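Local atomic coordinates of diguanylate cyclase (Xanthomonas campestris pv. campestris, PDB entry 5H5O), a protein that binds cyclic GMP through the cyclic nucleotide-binding domain described here and probably makes cyclic di-GMP from two GTP molecules with its GGDEF domain. Residues L2-T7 with G63-E68; A28-G33 with H76-G81; Q38-V43 with L90-H95; Q46-F51 with S83-S88. One frame throughout, in Å; residues are numbered along the deposited sequence.

All four contacts belong to the cyclic nucleotide-binding domain, whose two four-stranded antiparallel sheets form a cupin-like beta-roll. Contact 3 pairs strands 39-44 and 88-93 inside one sheet; contact 1 reaches the outermost strand of that sheet, 65-66, its centre about 10 Å away. Contacts 2 and 4, about 12 Å apart between centres, share the other sheet through strand 81-84. Along the chain contact 4 is nested inside the loop closed by contact 3, while every other pair of contacts has alternating segments. F66, F30, L29, F40, L90 and I47 meet between the sheets. Contacts 1, 2 and 4 all touch cyclic GMP, contact 1 bonding the ribose hydroxyl, contact 2 the phosphate, and contact 4 packing on the guanine.

Contact 1 of 4, residues L2-T7 with G63-E68; sequences LHALMT and GEFFGE. With PCG (cyclic guanosine monophosphate), chain C.
A4 and M6 bring the apolar part of the N-terminal segment 2-7 against F65. The methyl CB of A4 lies 3.4 Å from F65 CD2 and also touches the CE2 corner of the ring. M6, a selenomethionine, crosses the phenyl side chain at about a right angle. Its SE comes obliquely to within 4.3 Å of the F65 ring centroid, a Met-aromatic contact, and bends at both chi2 and chi3 bring it back to the ring. F65 has CG between its backbone N and carbonyl carbon (chi1 70°), which turns the ring to these two residues. Farther out, L5 CD1 rests 3.8 Å from E64 CG.

Among polar groups, M6 N donates to G63 O at 3.0 Å, in the carbonyl plane. The same oxygen receives a CA-H...O contact from L5. H3, poorly ordered, crosses the E64 carboxylate at a slant, the ring and carboxylate planes 18° apart; with ND1 3.7 Å from E64 OE1 this is a loose approach and not a bond. The firmer partner of the carboxylate is G61 N, which bonds OE2.

At the far end of 63-68, the cyclic GMP hydroxyl O2' is gripped twice: G67 N donates to it at 2.7 Å, and the hydroxyl donates to E68 OE1 at 2.6 Å. E68 OE2 is engaged by R119 in a salt bridge, which would steady the carboxylate while OE1 takes the ribose hydroxyl.

Segment 2-7 leads into helix 8-17, whose L11 and F14 pack on M6. Helix 106-121 covers F65, with F112 edge-to-face against its ring, while I41 of strand 39-44 touches both M6 and F65.

Contact 2 of 4, residues A28-G33 with H76-G81; sequences ALFERG and HARSAG. With PCG (cyclic guanosine monophosphate), chain C.
The F30 ring carries the guanidinium of R78 flat on one face, planes 17° apart and centres 4.2 Å apart, a cation-pi stack. R78 NE sits over the ring centre, and CD adds a CH-pi contact 3.9 Å from the centroid. A80 O lies at the edge of the F30 ring, near its plane, 3.3 Å from CE1. At the guanidinium's own edge is the cyclic GMP phosphate: NH1 donates to O1A at 2.6 Å. R78 is bent at chi2 (-65°), folding its chain across the phenylalanine. Q38 O takes a hydrogen bond from NH2, so stack and bonds together fix the rotation of the group.

The other phosphate oxygen, O2A, is held by three donors: H76 NE2 at 2.7 Å, in the plane of its imidazole, and the backbone N and hydroxyl of S79. Segment 76-81 is the part of the phosphate-binding cassette of cyclic nucleotide-binding domains that carries its arginine, here R78.

Behind it, G33 N donates to R78 O at 2.7 Å, on a carbonyl lone pair, and R32 CB packs 3.4 Å from G81 N. F30 and L29 both face A82 of strand 81-84 in a classic beta bulge, and F40 of strand 39-44 and F66 of strand 65-66 pack against them.

Contact 3 of 4, residues Q38-V43 with L90-H95; sequences QMFIVV and LIELAH
Strands 39-43 and 90-93 run antiparallel, their axes 4.4 Å apart, with M39-L93 and I41-I91 as hydrogen-bonded pairs and F40-E92 and V42-L90 as non-hydrogen-bonded pairs. I91 N donates to I41 O at 2.7 Å, and I41 N returns a bond to I91 O; M39 and L93 exchange a similar couple.

On the face of M39, I41, I91 and L93, the two isoleucines lie side by side, CB to CB 4.0 Å. I91 CD1 reaches back to V43 CG1 at 3.6 Å, the two chains crossing at about a right angle. M39 CG lies beside L93 CB, 3.8 Å away. L11 and F14 of helix 8-17 cover this side.

These are the two central strands of one sheet of the beta-roll, and their other face turns inward to strand 28-30, where L29 packs on F40 and L90. F40 and E92 run alongside each other here. E92 stretches out fully, its CG swung opposite the backbone N (chi1 177°), and lays CG 3.5 Å from F40 CE1. Its OE1 sits at the ring edge, in the ring plane, with the carboxylate turned 89° from the ring. R21 makes a salt bridge to E92 OE2. L90 CD1 touches F40 CD1 at 4.0 Å, and L90 CD2 meets V42.

Contact 4 of 4, residues Q46-F51 with S83-S88; sequences QIDLDF and SASVDS. With PCG (cyclic guanosine monophosphate), chain C.
D48 and S83 form a hydrogen-bonded antiparallel pair: D48 N donates to S83 O at 2.8 Å, nearly straight (175°), and S83 N returns a longer bond to D48 O. A water bridges the same pair, donating to D48 O and lying 2.7 Å from S83 OG. Next along, S85 N donates to Q46 O at 3.1 Å.

Side chains add one bond across, Q46 N to S88 OG, and two within the segments. S88 OG, beside its backbone N (chi1 -71°), accepts from Q46 N at 2.9 Å and donates to V86 O from above that carbonyl's plane. Q46, extended beyond CG, brings NE2 to the syn lone pair of D48 OD1, 3.0 Å away and tilted from the amide plane; OD1 also bonds H59. S85 CB packs against D48 OD2 at 3.7 Å.

Apolar contact lies on the opposite face, where I47 CD1 meets A84 CB at 4.1 Å. Farther along, L49 CD1 of strand 47-50 touches C8 of cyclic GMP, and just past the strand F51 CZ lies 3.3 Å from C5 of the guanine.

Serine, glutamine and aspartate thus tie residues 83-88 to Q46 and D48 through polar bonds, whereas L49 and F51 meet the nucleotide through carbon atoms.

Contact 1 of 4, residues L2-T7 with G63-E68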
# COMPACT_ATOMS: atom_id res chain seq x y z
N LEU A 2 1.48 -13.99 7.85
CA LEU A 2 2.12 -13.02 6.97
C LEU A 2 2.38 -13.61 5.58
O LEU A 2 3.31 -13.19 4.88
CB LEU A 2 3.41 -12.48 7.60
CG LEU A 2 3.77 -11.03 7.26
CD1 LEU A 2 2.59 -10.11 7.55
CD2 LEU A 2 5.02 -10.57 8.01
N HIS A 3 1.57 -14.59 5.21
CA HIS A 3 1.56 -15.12 3.85
C HIS A 3 0.37 -14.52 3.09
O HIS A 3 -0.70 -14.34 3.66
CB HIS A 3 1.49 -16.65 3.85
CG HIS A 3 2.78 -17.31 4.19
ND1 HIS A 3 3.09 -18.60 3.81
CD2 HIS A 3 3.86 -16.87 4.89
CE1 HIS A 3 4.29 -18.92 4.25
NE2 HIS A 3 4.78 -17.88 4.91
N ALA A 4 0.58 -14.24 1.81
CA ALA A 4 -0.39 -13.53 0.97
C ALA A 4 -1.84 -14.01 1.09
O ALA A 4 -2.60 -13.52 1.93
CB ALA A 4 0.07 -13.56 -0.48
N LEU A 5 -2.22 -14.95 0.24
CA LEU A 5 -3.60 -15.46 0.17
C LEU A 5 -4.66 -14.44 -0.28
O LEU A 5 -5.02 -13.50 0.44
CB LEU A 5 -4.03 -16.20 1.44
CG LEU A 5 -3.98 -17.73 1.33
CD1 LEU A 5 -2.67 -18.24 0.71
CD2 LEU A 5 -4.19 -18.37 2.69
N MSE A 6 -5.14 -14.65 -1.49
CA MSE A 6 -6.30 -13.96 -2.00
C MSE A 6 -7.53 -14.57 -1.34
O MSE A 6 -7.46 -15.68 -0.78
CB MSE A 6 -6.38 -14.18 -3.52
CG MSE A 6 -5.05 -14.07 -4.23
SE MSE A 6 -4.52 -12.25 -4.30
CE MSE A 6 -5.90 -11.55 -5.47
N THR A 7 -8.65 -13.85 -1.41
CA THR A 7 -9.96 -14.41 -1.05
C THR A 7 -10.49 -15.24 -2.24
O THR A 7 -9.93 -15.20 -3.35
CB THR A 7 -10.97 -13.29 -0.72
OG1 THR A 7 -11.23 -12.53 -1.90
CG2 THR A 7 -10.41 -12.35 0.36
N GLY A 63 -2.53 -19.70 -4.16
CA GLY A 63 -3.28 -18.64 -3.51
C GLY A 63 -2.46 -17.44 -3.05
O GLY A 63 -3.02 -16.41 -2.64
N GLU A 64 -1.13 -17.55 -3.11
CA GLU A 64 -0.29 -16.41 -2.75
C GLU A 64 0.01 -15.53 -3.96
O GLU A 64 0.15 -16.03 -5.08
CB GLU A 64 1.00 -16.86 -2.06
CG GLU A 64 0.80 -17.35 -0.63
CD GLU A 64 2.07 -17.96 -0.03
OE1 GLU A 64 2.93 -17.19 0.43
OE2 GLU A 64 2.20 -19.20 -0.03
N PHE A 65 0.12 -14.22 -3.73
CA PHE A 65 0.31 -13.26 -4.81
C PHE A 65 1.61 -12.49 -4.65
O PHE A 65 2.15 -12.39 -3.56
CB PHE A 65 -0.87 -12.30 -4.88
CG PHE A 65 -0.94 -11.34 -3.73
CD1 PHE A 65 -0.28 -10.11 -3.79
CD2 PHE A 65 -1.68 -11.64 -2.60
CE1 PHE A 65 -0.35 -9.21 -2.74
CE2 PHE A 65 -1.76 -10.74 -1.54
CZ PHE A 65 -1.08 -9.52 -1.62
N PHE A 66 2.10 -11.96 -5.75
CA PHE A 66 3.36 -11.22 -5.74
C PHE A 66 3.45 -10.39 -7.00
O PHE A 66 2.75 -10.67 -7.97
CB PHE A 66 4.56 -12.17 -5.66
CG PHE A 66 4.67 -13.14 -6.82
CD1 PHE A 66 5.52 -12.89 -7.89
CD2 PHE A 66 3.95 -14.33 -6.82
CE1 PHE A 66 5.65 -13.80 -8.95
CE2 PHE A 66 4.06 -15.24 -7.88
CZ PHE A 66 4.91 -14.99 -8.94
N GLY A 67 4.30 -9.38 -6.98
CA GLY A 67 4.47 -8.54 -8.15
C GLY A 67 3.53 -7.35 -8.22
O GLY A 67 3.55 -6.61 -9.22
N GLU A 68 2.72 -7.15 -7.18
CA GLU A 68 1.77 -6.04 -7.16
C GLU A 68 2.47 -4.67 -7.17
O GLU A 68 1.93 -3.71 -7.69
CB GLU A 68 0.74 -6.16 -6.01
CG GLU A 68 1.22 -5.72 -4.61
CD GLU A 68 2.26 -6.65 -3.99
OE1 GLU A 68 2.62 -7.66 -4.61
OE2 GLU A 68 2.72 -6.35 -2.86
PA PCG C . 7.82 -6.94 -7.21
O1A PCG C . 6.98 -6.81 -8.44
O2A PCG C . 8.81 -6.00 -6.59
O5' PCG C . 8.32 -8.11 -7.51
C5' PCG C . 9.01 -8.77 -6.45
C4' PCG C . 7.93 -9.00 -5.42
O4' PCG C . 8.20 -9.61 -4.19
C3' PCG C . 7.23 -7.72 -5.06
O3' PCG C . 6.72 -7.10 -6.27
C2' PCG C . 6.26 -8.24 -4.04
O2' PCG C . 4.98 -8.64 -4.52
C1' PCG C . 6.98 -9.47 -3.47
N9 PCG C . 7.58 -9.57 -2.09
C8 PCG C . 7.42 -10.60 -1.26
N7 PCG C . 8.07 -10.42 -0.10
C5 PCG C . 8.67 -9.24 -0.16
C6 PCG C . 9.53 -8.43 0.74
O6 PCG C . 9.82 -8.87 1.86
N1 PCG C . 9.98 -7.22 0.31
C2 PCG C . 9.67 -6.73 -0.91
N2 PCG C . 10.15 -5.53 -1.28
N3 PCG C . 8.88 -7.43 -1.81
C4 PCG C . 8.37 -8.66 -1.48

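Contact 2 of 4, residues A28-G33 with H76-G81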
# COMPACT_ATOMS: atom_id res chain seq x y z
N ALA A 28 12.71 -19.21 -14.96
CA ALA A 28 12.57 -17.89 -14.38
C ALA A 28 11.31 -17.23 -14.94
O ALA A 28 11.00 -17.39 -16.13
CB ALA A 28 13.79 -17.05 -14.68
N LEU A 29 10.59 -16.53 -14.08
CA LEU A 29 9.45 -15.72 -14.49
C LEU A 29 9.93 -14.30 -14.76
O LEU A 29 9.57 -13.68 -15.78
CB LEU A 29 8.38 -15.72 -13.40
CG LEU A 29 7.11 -14.94 -13.69
CD1 LEU A 29 6.36 -15.58 -14.85
CD2 LEU A 29 6.23 -14.88 -12.42
N PHE A 30 10.74 -13.78 -13.84
CA PHE A 30 11.44 -12.53 -14.06
C PHE A 30 12.68 -12.39 -13.17
O PHE A 30 12.83 -13.08 -12.16
CB PHE A 30 10.52 -11.31 -13.91
CG PHE A 30 9.79 -11.24 -12.59
CD1 PHE A 30 10.44 -10.86 -11.43
CD2 PHE A 30 8.45 -11.52 -12.53
CE1 PHE A 30 9.77 -10.79 -10.24
CE2 PHE A 30 7.77 -11.44 -11.35
CZ PHE A 30 8.43 -11.07 -10.19
N GLU A 31 13.57 -11.48 -13.58
CA GLU A 31 14.81 -11.24 -12.86
C GLU A 31 14.70 -10.03 -11.96
O GLU A 31 13.98 -9.07 -12.27
CB GLU A 31 15.96 -11.00 -13.85
CG GLU A 31 16.15 -12.14 -14.82
CD GLU A 31 16.33 -13.48 -14.12
OE1 GLU A 31 16.98 -13.51 -13.05
OE2 GLU A 31 15.81 -14.49 -14.64
N ARG A 32 15.43 -10.08 -10.84
CA ARG A 32 15.48 -8.97 -9.91
C ARG A 32 16.06 -7.75 -10.61
O ARG A 32 17.07 -7.84 -11.31
CB ARG A 32 16.34 -9.32 -8.70
CG ARG A 32 16.38 -8.23 -7.63
CD ARG A 32 17.07 -8.71 -6.35
NE ARG A 32 18.52 -8.77 -6.50
CZ ARG A 32 19.21 -9.88 -6.72
NH1 ARG A 32 20.53 -9.81 -6.85
NH2 ARG A 32 18.59 -11.05 -6.81
N GLY A 33 15.41 -6.60 -10.44
CA GLY A 33 15.89 -5.36 -11.02
C GLY A 33 15.23 -5.02 -12.35
O GLY A 33 15.44 -3.93 -12.88
N HIS A 76 8.86 0.85 -11.45
CA HIS A 76 9.35 0.03 -10.35
C HIS A 76 10.32 -0.99 -10.91
O HIS A 76 10.10 -1.53 -12.00
CB HIS A 76 8.19 -0.71 -9.69
CG HIS A 76 8.60 -1.66 -8.61
ND1 HIS A 76 9.15 -1.25 -7.42
CD2 HIS A 76 8.51 -3.02 -8.54
CE1 HIS A 76 9.39 -2.30 -6.66
NE2 HIS A 76 9.02 -3.39 -7.31
N ALA A 77 11.38 -1.27 -10.18
CA ALA A 77 12.28 -2.35 -10.54
C ALA A 77 12.00 -3.52 -9.61
O ALA A 77 11.94 -3.34 -8.39
CB ALA A 77 13.72 -1.92 -10.42
N ARG A 78 11.82 -4.70 -10.19
CA ARG A 78 11.50 -5.91 -9.43
C ARG A 78 12.43 -6.08 -8.22
O ARG A 78 13.66 -6.14 -8.38
CB ARG A 78 11.57 -7.16 -10.32
CG ARG A 78 10.58 -7.20 -11.49
CD ARG A 78 9.13 -7.29 -11.03
NE ARG A 78 8.24 -7.73 -12.11
CZ ARG A 78 6.91 -7.68 -12.03
NH1 ARG A 78 6.33 -7.21 -10.92
NH2 ARG A 78 6.16 -8.09 -13.05
N SER A 79 11.84 -6.14 -7.04
CA SER A 79 12.59 -6.28 -5.79
C SER A 79 13.22 -7.68 -5.64
O SER A 79 14.14 -7.87 -4.86
CB SER A 79 11.67 -6.04 -4.60
OG SER A 79 10.92 -4.87 -4.79
N ALA A 80 12.71 -8.64 -6.38
CA ALA A 80 13.28 -9.98 -6.30
C ALA A 80 13.23 -10.64 -7.65
O ALA A 80 12.47 -10.22 -8.52
CB ALA A 80 12.55 -10.82 -5.25
N GLY A 81 14.05 -11.67 -7.83
CA GLY A 81 13.90 -12.56 -8.95
C GLY A 81 12.83 -13.59 -8.61
O GLY A 81 12.72 -14.02 -7.45
PA PCG C . 7.82 -6.94 -7.21
O1A PCG C . 6.98 -6.81 -8.44
O2A PCG C . 8.81 -6.00 -6.59
O5' PCG C . 8.32 -8.11 -7.51
C5' PCG C . 9.01 -8.77 -6.45
C4' PCG C . 7.93 -9.00 -5.42
O4' PCG C . 8.20 -9.61 -4.19
C3' PCG C . 7.23 -7.72 -5.06
O3' PCG C . 6.72 -7.10 -6.27
C2' PCG C . 6.26 -8.24 -4.04
O2' PCG C . 4.98 -8.64 -4.52
C1' PCG C . 6.98 -9.47 -3.47
N9 PCG C . 7.58 -9.57 -2.09
C8 PCG C . 7.42 -10.60 -1.26
N7 PCG C . 8.07 -10.42 -0.10
C5 PCG C . 8.67 -9.24 -0.16
C6 PCG C . 9.53 -8.43 0.74
O6 PCG C . 9.82 -8.87 1.86
N1 PCG C . 9.98 -7.22 0.31
C2 PCG C . 9.67 -6.73 -0.91
N2 PCG C . 10.15 -5.53 -1.28
N3 PCG C . 8.88 -7.43 -1.81
C4 PCG C . 8.37 -8.66 -1.48

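Contact 3 of 4, residues Q38-V43 with L90-H95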
# COMPACT_ATOMS: atom_id res chain seq x y z
N GLN A 38 3.16 -6.36 -14.43
CA GLN A 38 2.08 -7.29 -14.11
C GLN A 38 2.35 -7.93 -12.76
O GLN A 38 3.49 -8.03 -12.34
CB GLN A 38 1.94 -8.37 -15.17
CG GLN A 38 3.18 -9.14 -15.37
CD GLN A 38 3.93 -8.72 -16.60
OE1 GLN A 38 4.78 -7.83 -16.55
NE2 GLN A 38 3.61 -9.35 -17.73
N MSE A 39 1.27 -8.33 -12.08
CA MSE A 39 1.41 -9.10 -10.86
C MSE A 39 0.97 -10.52 -11.14
O MSE A 39 0.40 -10.81 -12.20
CB MSE A 39 0.54 -8.54 -9.74
CG MSE A 39 -0.94 -8.61 -10.03
SE MSE A 39 -1.94 -8.20 -8.42
CE MSE A 39 -1.71 -9.86 -7.44
N PHE A 40 1.21 -11.40 -10.18
CA PHE A 40 0.92 -12.82 -10.35
C PHE A 40 0.28 -13.45 -9.13
O PHE A 40 0.60 -13.10 -8.00
CB PHE A 40 2.21 -13.57 -10.67
CG PHE A 40 2.86 -13.12 -11.94
CD1 PHE A 40 2.46 -13.67 -13.15
CD2 PHE A 40 3.85 -12.15 -11.93
CE1 PHE A 40 3.05 -13.26 -14.34
CE2 PHE A 40 4.44 -11.73 -13.10
CZ PHE A 40 4.04 -12.28 -14.31
N ILE A 41 -0.62 -14.41 -9.36
CA ILE A 41 -1.09 -15.25 -8.27
C ILE A 41 -0.76 -16.73 -8.54
O ILE A 41 -1.08 -17.27 -9.61
CB ILE A 41 -2.61 -15.08 -8.02
CG1 ILE A 41 -2.98 -13.60 -7.86
CG2 ILE A 41 -3.02 -15.88 -6.81
CD1 ILE A 41 -4.42 -13.25 -8.28
N VAL A 42 -0.10 -17.37 -7.58
CA VAL A 42 0.15 -18.81 -7.68
C VAL A 42 -1.16 -19.59 -7.51
O VAL A 42 -1.88 -19.39 -6.52
CB VAL A 42 1.15 -19.29 -6.60
CG1 VAL A 42 1.58 -20.75 -6.84
CG2 VAL A 42 2.39 -18.36 -6.54
N VAL A 43 -1.48 -20.48 -8.44
CA VAL A 43 -2.61 -21.38 -8.19
C VAL A 43 -2.21 -22.86 -8.11
O VAL A 43 -2.91 -23.66 -7.53
CB VAL A 43 -3.78 -21.19 -9.17
CG1 VAL A 43 -4.25 -19.71 -9.18
CG2 VAL A 43 -3.41 -21.67 -10.56
N LEU A 90 0.01 -20.04 -12.81
CA LEU A 90 -0.16 -18.71 -12.25
C LEU A 90 -1.32 -18.00 -12.90
O LEU A 90 -1.61 -18.21 -14.09
CB LEU A 90 1.09 -17.88 -12.51
CG LEU A 90 2.47 -18.42 -12.11
CD1 LEU A 90 3.56 -17.44 -12.49
CD2 LEU A 90 2.53 -18.69 -10.63
N ILE A 91 -1.99 -17.14 -12.13
CA ILE A 91 -2.80 -16.09 -12.74
C ILE A 91 -1.89 -14.90 -13.02
O ILE A 91 -1.17 -14.42 -12.14
CB ILE A 91 -3.93 -15.62 -11.80
CG1 ILE A 91 -4.92 -16.76 -11.55
CG2 ILE A 91 -4.63 -14.37 -12.38
CD1 ILE A 91 -5.68 -16.58 -10.25
N GLU A 92 -1.89 -14.45 -14.27
CA GLU A 92 -1.13 -13.27 -14.65
C GLU A 92 -2.09 -12.10 -14.89
O GLU A 92 -2.98 -12.19 -15.74
CB GLU A 92 -0.31 -13.56 -15.89
CG GLU A 92 0.47 -12.39 -16.46
CD GLU A 92 1.24 -12.78 -17.71
OE1 GLU A 92 2.13 -13.65 -17.63
OE2 GLU A 92 0.94 -12.22 -18.78
N LEU A 93 -1.91 -11.02 -14.14
CA LEU A 93 -2.79 -9.86 -14.22
C LEU A 93 -2.01 -8.63 -14.71
O LEU A 93 -1.13 -8.13 -14.03
CB LEU A 93 -3.37 -9.61 -12.83
CG LEU A 93 -4.73 -8.96 -12.55
CD1 LEU A 93 -4.56 -7.51 -12.32
CD2 LEU A 93 -5.82 -9.24 -13.60
N ALA A 94 -2.35 -8.17 -15.91
CA ALA A 94 -1.65 -7.05 -16.53
C ALA A 94 -2.22 -5.71 -16.08
O ALA A 94 -3.33 -5.62 -15.57
CB ALA A 94 -1.69 -7.17 -18.07
N HIS A 95 -1.42 -4.67 -16.31
CA HIS A 95 -1.78 -3.30 -15.95
C HIS A 95 -3.19 -2.92 -16.40
O HIS A 95 -3.99 -2.44 -15.60
CB HIS A 95 -0.76 -2.34 -16.57
CG HIS A 95 -1.00 -0.90 -16.24
ND1 HIS A 95 -1.79 -0.08 -17.02
CD2 HIS A 95 -0.56 -0.14 -15.21
CE1 HIS A 95 -1.83 1.13 -16.48
NE2 HIS A 95 -1.09 1.12 -15.38

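Contact 4 of 4, residues Q46-F51 with S83-S88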
# COMPACT_ATOMS: atom_id res chain seq x y z
N GLN A 46 4.79 -23.75 -6.89
CA GLN A 46 5.47 -22.86 -5.96
C GLN A 46 6.44 -21.92 -6.66
O GLN A 46 7.23 -22.34 -7.50
CB GLN A 46 6.19 -23.68 -4.88
CG GLN A 46 7.11 -22.89 -3.96
CD GLN A 46 7.86 -23.80 -3.01
OE1 GLN A 46 7.24 -24.52 -2.21
NE2 GLN A 46 9.19 -23.82 -3.12
N ILE A 47 6.37 -20.64 -6.30
CA ILE A 47 7.29 -19.67 -6.85
C ILE A 47 8.29 -19.27 -5.78
O ILE A 47 7.90 -19.02 -4.63
CB ILE A 47 6.58 -18.42 -7.36
CG1 ILE A 47 5.82 -18.73 -8.66
CG2 ILE A 47 7.59 -17.27 -7.58
CD1 ILE A 47 6.71 -19.30 -9.77
N ASP A 48 9.57 -19.21 -6.13
CA ASP A 48 10.59 -18.77 -5.19
C ASP A 48 11.03 -17.35 -5.50
O ASP A 48 11.37 -17.03 -6.64
CB ASP A 48 11.81 -19.70 -5.22
CG ASP A 48 11.51 -21.09 -4.65
OD1 ASP A 48 10.40 -21.27 -4.09
OD2 ASP A 48 12.37 -21.98 -4.75
N LEU A 49 11.03 -16.51 -4.47
CA LEU A 49 11.51 -15.14 -4.59
C LEU A 49 12.95 -15.02 -4.06
O LEU A 49 13.23 -15.36 -2.91
CB LEU A 49 10.58 -14.18 -3.86
CG LEU A 49 9.12 -14.26 -4.32
CD1 LEU A 49 8.27 -13.23 -3.58
CD2 LEU A 49 9.04 -14.07 -5.83
N ASP A 50 13.84 -14.50 -4.90
CA ASP A 50 15.24 -14.33 -4.53
C ASP A 50 15.57 -12.84 -4.42
O ASP A 50 15.68 -12.14 -5.43
CB ASP A 50 16.15 -15.01 -5.56
CG ASP A 50 17.61 -15.07 -5.13
OD1 ASP A 50 18.04 -14.26 -4.28
OD2 ASP A 50 18.34 -15.92 -5.68
N PHE A 51 15.75 -12.36 -3.20
CA PHE A 51 15.96 -10.95 -2.96
C PHE A 51 17.41 -10.51 -3.01
O PHE A 51 17.73 -9.38 -2.66
CB PHE A 51 15.37 -10.55 -1.62
CG PHE A 51 13.89 -10.67 -1.58
CD1 PHE A 51 13.09 -9.56 -1.80
CD2 PHE A 51 13.29 -11.89 -1.35
CE1 PHE A 51 11.72 -9.68 -1.78
CE2 PHE A 51 11.92 -12.00 -1.32
CZ PHE A 51 11.14 -10.90 -1.53
N SER A 83 11.10 -17.37 -9.79
CA SER A 83 11.38 -18.58 -10.54
C SER A 83 10.59 -19.77 -10.00
O SER A 83 10.22 -19.83 -8.83
CB SER A 83 12.89 -18.88 -10.56
OG SER A 83 13.33 -19.45 -9.33
N ALA A 84 10.30 -20.72 -10.88
CA ALA A 84 9.45 -21.84 -10.51
C ALA A 84 10.28 -22.94 -9.87
O ALA A 84 11.28 -23.40 -10.44
CB ALA A 84 8.64 -22.35 -11.71
N SER A 85 9.88 -23.36 -8.68
CA SER A 85 10.57 -24.42 -7.97
C SER A 85 10.20 -25.75 -8.61
O SER A 85 11.03 -26.62 -8.82
CB SER A 85 10.18 -24.40 -6.50
OG SER A 85 10.86 -25.42 -5.79
N VAL A 86 8.91 -25.88 -8.91
CA VAL A 86 8.36 -27.06 -9.53
C VAL A 86 7.45 -26.54 -10.62
O VAL A 86 7.27 -25.32 -10.72
CB VAL A 86 7.55 -27.87 -8.53
CG1 VAL A 86 8.48 -28.45 -7.44
CG2 VAL A 86 6.45 -27.00 -7.90
N ASP A 87 6.91 -27.42 -11.45
CA ASP A 87 5.96 -27.00 -12.48
C ASP A 87 4.85 -26.21 -11.79
O ASP A 87 4.27 -26.67 -10.81
CB ASP A 87 5.35 -28.22 -13.20
CG ASP A 87 6.29 -28.84 -14.24
OD1 ASP A 87 7.48 -28.47 -14.32
OD2 ASP A 87 5.81 -29.72 -14.98
N SER A 88 4.56 -25.02 -12.28
CA SER A 88 3.62 -24.17 -11.58
C SER A 88 2.62 -23.55 -12.53
O SER A 88 2.86 -23.47 -13.73
CB SER A 88 4.38 -23.06 -10.84
OG SER A 88 5.08 -23.60 -9.74
PA PCG C . 7.82 -6.94 -7.21
O1A PCG C . 6.98 -6.81 -8.44
O2A PCG C . 8.81 -6.00 -6.59
O5' PCG C . 8.32 -8.11 -7.51
C5' PCG C . 9.01 -8.77 -6.45
C4' PCG C . 7.93 -9.00 -5.42
O4' PCG C . 8.20 -9.61 -4.19
C3' PCG C . 7.23 -7.72 -5.06
O3' PCG C . 6.72 -7.10 -6.27
C2' PCG C . 6.26 -8.24 -4.04
O2' PCG C . 4.98 -8.64 -4.52
C1' PCG C . 6.98 -9.47 -3.47
N9 PCG C . 7.58 -9.57 -2.09
C8 PCG C . 7.42 -10.60 -1.26
N7 PCG C . 8.07 -10.42 -0.10
C5 PCG C . 8.67 -9.24 -0.16
C6 PCG C . 9.53 -8.43 0.74
O6 PCG C . 9.82 -8.87 1.86
N1 PCG C . 9.98 -7.22 0.31
C2 PCG C . 9.67 -6.73 -0.91
N2 PCG C . 10.15 -5.53 -1.28
N3 PCG C . 8.88 -7.43 -1.81
C4 PCG C . 8.37 -8.66 -1.48
O HOH W 1 13.95 -17.42 -7.64